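Local structure of galactose-1-phosphate uridylyltransferase (Pyrobaculum aerophilum str. IM2, 6K9Z) at residues A[89-94]-A[232-237]; A[238-243]-A[303-308]. The protein probably transfers a uridylyl group between UDP-glucose and a hexose 1-phosphate, and binds zinc and iron. The protein carries 1 engineered substitution. All blocks are in the same frame, centred on the assembly; numbering follows the deposited sequence.

Overall arrangement
Both contacts use helix 220-240, at successive positions along it. Contact 1 (89-94 with 232-237) is buried. It joins the loop before helix 96-114, in the N-terminal HIT-family half, to the helix of the C-terminal half. Contact 2 (238-243 with 303-308) lies nearer the surface and stays within the C-terminal half, where the end of helix 220-240 meets helix 298-309. Their chemistry differs accordingly. Contact 1 sets leucine packing beside an aspartate gripped by a serine and a water. Contact 2 is mostly small apolar groups, with an arginine over valine. Their centres are 12 Å apart, and the Asp93-Lys238 salt bridge runs between them.

Contact 1 of 2, residues A[89-94]-A[232-237]; sequences DDLSDL and ITLCAL
Ser92 and Cys235 mark the closest backbone approach, with their CA atoms 5.5 Å apart. Residues 91-93 form a short 3-10 turn, opened by an Asx turn at Asp90, and it rests on helix 220-240. The loop belongs to the N-terminal HIT-family half of the transferase, the helix to the C-terminal one. Ser92 lays its CB against Leu234 CB at 3.6 Å and also touches the backbone N of Cys235. Its OG sits between the backbone N and the carbonyl carbon (chi1 70°), from where it reaches back to Asp90. Asp90 OD2 takes two bonds from Ser92. Ser92 OG donates to Asp90 OD2 from the anti side, near the carboxylate plane, at 2.7 Å; the backbone N comes from above that plane. Asp90 OD1 is held separately by Tyr247. The carboxylate is therefore tied at both oxygens. Alongside, the branch ends of Leu91 and Leu234 meet, Leu91 CD2 to Leu234 CD1, at 3.9 Å. Ile269 of strand 266-271 also packs on Leu234. Cys235 is tied to Cys312 by a disulfide. A water completes the link between the segments: it donates to Asp90 OD2 at 2.9 Å and to Leu234 O at 2.8 Å.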
loop_
_atom_site.group_PDB
_atom_site.type_symbol
_atom_site.label_atom_id
_atom_site.label_comp_id
_atom_site.label_asym_id
_atom_site.label_seq_id
_atom_site.Cartn_x
_atom_site.Cartn_y
_atom_site.Cartn_z
ATOM N N ASP A 89 -7.900 25.256 -2.676
ATOM C CA ASP A 89 -7.337 24.158 -1.840
ATOM C C ASP A 89 -7.658 22.801 -2.470
ATOM O O ASP A 89 -6.714 21.949 -2.565
ATOM C CB ASP A 89 -7.831 24.168 -0.394
ATOM C CG ASP A 89 -7.296 22.965 0.397
ATOM O OD1 ASP A 89 -6.068 22.933 0.692
ATOM O OD2 ASP A 89 -8.099 22.036 0.702
ATOM N N ASP A 90 -8.917 22.579 -2.901
ATOM C CA ASP A 90 -9.399 21.203 -3.237
ATOM C C ASP A 90 -10.286 21.204 -4.496
ATOM O O ASP A 90 -10.923 22.217 -4.799
ATOM C CB ASP A 90 -10.148 20.580 -2.042
ATOM C CG ASP A 90 -10.470 19.115 -2.283
ATOM O OD1 ASP A 90 -9.612 18.418 -2.909
ATOM O OD2 ASP A 90 -11.591 18.687 -1.949
ATOM N N LEU A 91 -10.418 20.055 -5.132
ATOM C CA LEU A 91 -11.428 19.791 -6.188
ATOM C C LEU A 91 -12.799 20.240 -5.689
ATOM O O LEU A 91 -13.549 20.883 -6.434
ATOM C CB LEU A 91 -11.397 18.299 -6.487
ATOM C CG LEU A 91 -12.323 17.818 -7.587
ATOM C CD1 LEU A 91 -11.961 18.461 -8.922
ATOM C CD2 LEU A 91 -12.212 16.302 -7.657
ATOM N N SER A 92 -13.121 19.961 -4.422
ATOM C CA SER A 92 -14.457 20.261 -3.843
ATOM C C SER A 92 -14.715 21.761 -3.731
ATOM O O SER A 92 -15.897 22.148 -3.577
ATOM C CB SER A 92 -14.660 19.558 -2.507
ATOM O OG SER A 92 -13.859 20.101 -1.473
ATOM N N ASP A 93 -13.693 22.612 -3.866
ATOM C CA ASP A 93 -13.896 24.088 -3.818
ATOM C C ASP A 93 -14.298 24.631 -5.188
ATOM O O ASP A 93 -14.741 25.779 -5.258
ATOM C CB ASP A 93 -12.656 24.777 -3.275
ATOM C CG ASP A 93 -12.380 24.356 -1.851
ATOM O OD1 ASP A 93 -13.246 24.627 -0.998
ATOM O OD2 ASP A 93 -11.308 23.778 -1.586
ATOM N N LEU A 94 -14.233 23.824 -6.227
ATOM C CA LEU A 94 -14.584 24.277 -7.594
ATOM C C LEU A 94 -16.094 24.169 -7.804
ATOM O O LEU A 94 -16.755 23.271 -7.266
ATOM C CB LEU A 94 -13.839 23.423 -8.619
ATOM C CG LEU A 94 -12.317 23.591 -8.641
ATOM C CD1 LEU A 94 -11.691 22.523 -9.532
ATOM C CD2 LEU A 94 -11.908 24.998 -9.067
ATOM N N ILE A 232 -19.639 16.988 -3.047
ATOM C CA ILE A 232 -20.258 16.939 -1.696
ATOM C C ILE A 232 -19.446 15.986 -0.802
ATOM O O ILE A 232 -19.271 16.324 0.381
ATOM C CB ILE A 232 -21.748 16.592 -1.822
ATOM C CG1 ILE A 232 -22.449 17.815 -2.438
ATOM C CG2 ILE A 232 -22.325 16.232 -0.466
ATOM C CD1 ILE A 232 -23.895 17.606 -2.799
ATOM N N THR A 233 -18.987 14.844 -1.318
ATOM C CA THR A 233 -18.241 13.824 -0.512
ATOM C C THR A 233 -16.905 14.458 -0.077
ATOM O O THR A 233 -16.526 14.411 1.110
ATOM C CB THR A 233 -18.101 12.500 -1.279
ATOM O OG1 THR A 233 -19.377 11.929 -1.540
ATOM C CG2 THR A 233 -17.238 11.524 -0.503
ATOM N N LEU A 234 -16.213 15.128 -0.995
ATOM C CA LEU A 234 -14.876 15.687 -0.656
ATOM C C LEU A 234 -15.073 16.880 0.282
ATOM O O LEU A 234 -14.257 17.094 1.178
ATOM C CB LEU A 234 -14.130 16.001 -1.943
ATOM C CG LEU A 234 -13.710 14.765 -2.730
ATOM C CD1 LEU A 234 -13.108 15.170 -4.066
ATOM C CD2 LEU A 234 -12.750 13.888 -1.931
ATOM N N CYS A 235 -16.145 17.642 0.124
ATOM C CA CYS A 235 -16.490 18.751 1.038
ATOM C C CYS A 235 -16.637 18.196 2.463
ATOM O O CYS A 235 -16.072 18.764 3.409
ATOM C CB CYS A 235 -17.732 19.482 0.556
ATOM S SG CYS A 235 -18.355 20.730 1.705
ATOM N N ALA A 236 -17.319 17.066 2.618
ATOM C CA ALA A 236 -17.532 16.451 3.939
ATOM C C ALA A 236 -16.178 16.059 4.552
ATOM O O ALA A 236 -15.974 16.296 5.742
ATOM C CB ALA A 236 -18.414 15.257 3.819
ATOM N N LEU A 237 -15.270 15.515 3.754
ATOM C CA LEU A 237 -13.960 15.035 4.266
ATOM C C LEU A 237 -13.183 16.252 4.729
ATOM O O LEU A 237 -12.482 16.107 5.739
ATOM C CB LEU A 237 -13.183 14.231 3.215
ATOM C CG LEU A 237 -13.809 12.875 2.922
ATOM C CD1 LEU A 237 -12.981 12.069 1.928
ATOM C CD2 LEU A 237 -13.973 12.071 4.195
HETATM O O HOH W 1 -11.527 17.294 0.569
#

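Contact 2 of 2, residues A[238-243]-A[303-308]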
loop_
_atom_site.group_PDB
_atom_site.type_symbol
_atom_site.label_atom_id
_atom_site.label_comp_id
_atom_site.label_asym_id
_atom_site.label_seq_id
_atom_site.Cartn_x
_atom_site.Cartn_y
_atom_site.Cartn_z
ATOM N N LYS A 238 -13.343 17.389 4.045
ATOM C CA LYS A 238 -12.557 18.617 4.296
ATOM C C LYS A 238 -12.850 19.101 5.705
ATOM O O LYS A 238 -11.968 19.757 6.301
ATOM C CB LYS A 238 -12.882 19.681 3.252
ATOM C CG LYS A 238 -11.744 20.593 2.857
ATOM C CD LYS A 238 -12.130 21.559 1.754
ATOM C CE LYS A 238 -11.020 22.524 1.402
ATOM N NZ LYS A 238 -11.513 23.907 1.260
ATOM N N GLN A 239 -14.055 18.845 6.234
ATOM C CA GLN A 239 -14.391 19.351 7.596
ATOM C C GLN A 239 -14.661 18.250 8.634
ATOM O O GLN A 239 -14.670 18.593 9.828
ATOM C CB GLN A 239 -15.619 20.266 7.570
ATOM C CG GLN A 239 -16.105 20.649 6.182
ATOM C CD GLN A 239 -17.529 21.148 6.224
ATOM O OE1 GLN A 239 -17.919 21.904 7.111
ATOM N NE2 GLN A 239 -18.324 20.717 5.260
ATOM N N VAL A 240 -14.863 16.991 8.236
ATOM C CA VAL A 240 -15.224 15.963 9.253
ATOM C C VAL A 240 -14.190 15.991 10.377
ATOM O O VAL A 240 -14.569 15.737 11.490
ATOM C CB VAL A 240 -15.389 14.558 8.642
ATOM C CG1 VAL A 240 -14.089 14.038 8.053
ATOM C CG2 VAL A 240 -15.950 13.579 9.665
ATOM N N ALA A 241 -12.929 16.312 10.102
ATOM C CA ALA A 241 -11.885 16.352 11.167
ATOM C C ALA A 241 -11.585 17.800 11.624
ATOM O O ALA A 241 -10.767 17.945 12.495
ATOM C CB ALA A 241 -10.649 15.593 10.708
ATOM N N GLY A 242 -12.204 18.849 11.100
ATOM C CA GLY A 242 -11.957 20.215 11.616
ATOM C C GLY A 242 -10.971 21.000 10.757
ATOM O O GLY A 242 -11.060 22.244 10.761
ATOM N N ILE A 243 -10.055 20.321 10.046
ATOM C CA ILE A 243 -9.088 20.933 9.083
ATOM C C ILE A 243 -9.133 20.104 7.806
ATOM O O ILE A 243 -9.402 18.908 7.890
ATOM C CB ILE A 243 -7.660 20.973 9.662
ATOM C CG1 ILE A 243 -7.196 19.583 10.123
ATOM C CG2 ILE A 243 -7.530 22.023 10.776
ATOM C CD1 ILE A 243 -5.918 19.578 10.930
ATOM N N ALA A 303 -21.354 7.466 9.972
ATOM C CA ALA A 303 -22.289 8.367 10.695
ATOM C C ALA A 303 -21.634 9.750 10.809
ATOM O O ALA A 303 -22.323 10.802 10.627
ATOM C CB ALA A 303 -22.636 7.805 12.063
ATOM N N ARG A 304 -20.340 9.771 11.140
ATOM C CA ARG A 304 -19.591 11.050 11.334
ATOM C C ARG A 304 -19.432 11.801 10.012
ATOM O O ARG A 304 -19.645 13.042 9.950
ATOM C CB ARG A 304 -18.202 10.806 11.921
ATOM C CG ARG A 304 -18.236 10.466 13.392
ATOM C CD ARG A 304 -16.821 10.140 13.835
ATOM N NE ARG A 304 -15.846 11.258 13.806
ATOM C CZ ARG A 304 -14.818 11.419 12.927
ATOM N NH1 ARG A 304 -14.604 10.548 11.940
ATOM N NH2 ARG A 304 -14.012 12.480 13.068
ATOM N N ILE A 305 -19.098 11.078 8.944
ATOM C CA ILE A 305 -18.968 11.702 7.592
ATOM C C ILE A 305 -20.330 12.270 7.211
ATOM O O ILE A 305 -20.390 13.417 6.755
ATOM C CB ILE A 305 -18.442 10.696 6.552
ATOM C CG1 ILE A 305 -17.018 10.263 6.892
ATOM C CG2 ILE A 305 -18.548 11.242 5.137
ATOM C CD1 ILE A 305 -16.482 9.232 5.977
ATOM N N LYS A 306 -21.373 11.472 7.368
ATOM C CA LYS A 306 -22.738 11.891 6.958
ATOM C C LYS A 306 -23.132 13.157 7.719
ATOM O O LYS A 306 -23.711 14.096 7.061
ATOM C CB LYS A 306 -23.748 10.759 7.106
ATOM C CG LYS A 306 -25.138 11.053 6.529
ATOM C CD LYS A 306 -26.034 9.911 6.878
ATOM C CE LYS A 306 -27.003 9.573 5.788
ATOM N NZ LYS A 306 -28.102 10.556 5.826
ATOM N N ALA A 307 -22.856 13.242 9.018
ATOM C CA ALA A 307 -23.236 14.415 9.842
ATOM C C ALA A 307 -22.498 15.630 9.266
ATOM O O ALA A 307 -23.142 16.722 9.105
ATOM C CB ALA A 307 -22.925 14.186 11.310
ATOM N N ALA A 308 -21.191 15.485 8.986
ATOM C CA ALA A 308 -20.363 16.601 8.470
ATOM C C ALA A 308 -20.900 17.034 7.106
ATOM O O ALA A 308 -20.895 18.250 6.785
ATOM C CB ALA A 308 -18.896 16.224 8.360
#
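Val240 and Ala308 bring the end of helix 220-240 against helix 298-309, a helix-to-helix packing within the C-terminal HIT-family half. It lies away from the metal and nucleotide sites. The closest CA atoms belong to these two residues, 5.2 Å apart.

The apolar part is small. Ala308 CB presses on the backbone and the root of the Val240 side chain, 3.8 Å from Val240 CA and 3.9 Å from Val240 CB. Val240 CG2 lies anti to the backbone N, and this branch carries the contact with the Arg304 turn of the other helix. It loosely faces Ile305 CG1. His202 of strand 202-208 touches both Val240 and Ile305. The same methyl also meets the helix backbone, where Val240 CG2 comes within 3.7 Å of the carbonyl oxygen Arg304 O.

The second kind of contact is the arginine over the valine. The Arg304 chain bends at chi3 (66°), which turns its flat group back toward Val240. Val240 CG2 then sits over one face of the Arg304 guanidinium, 3.8 Å above the plane and shifted toward its rim. The NH1 of Arg304 is hydrogen-bonded to His202 NE2. Replacing Arg304 by an alanine is likely to leave His202 NE2 without this partner and to strip the guanidinium from one side of Val240 CG2.

Polar approaches between the segments are long, and neither is a hydrogen bond. Arg304 NH2 stays 3.7 Å from Val240 O. At the rim of the contact, Gln239 NE2 stays 3.9 Å from Ala308 O.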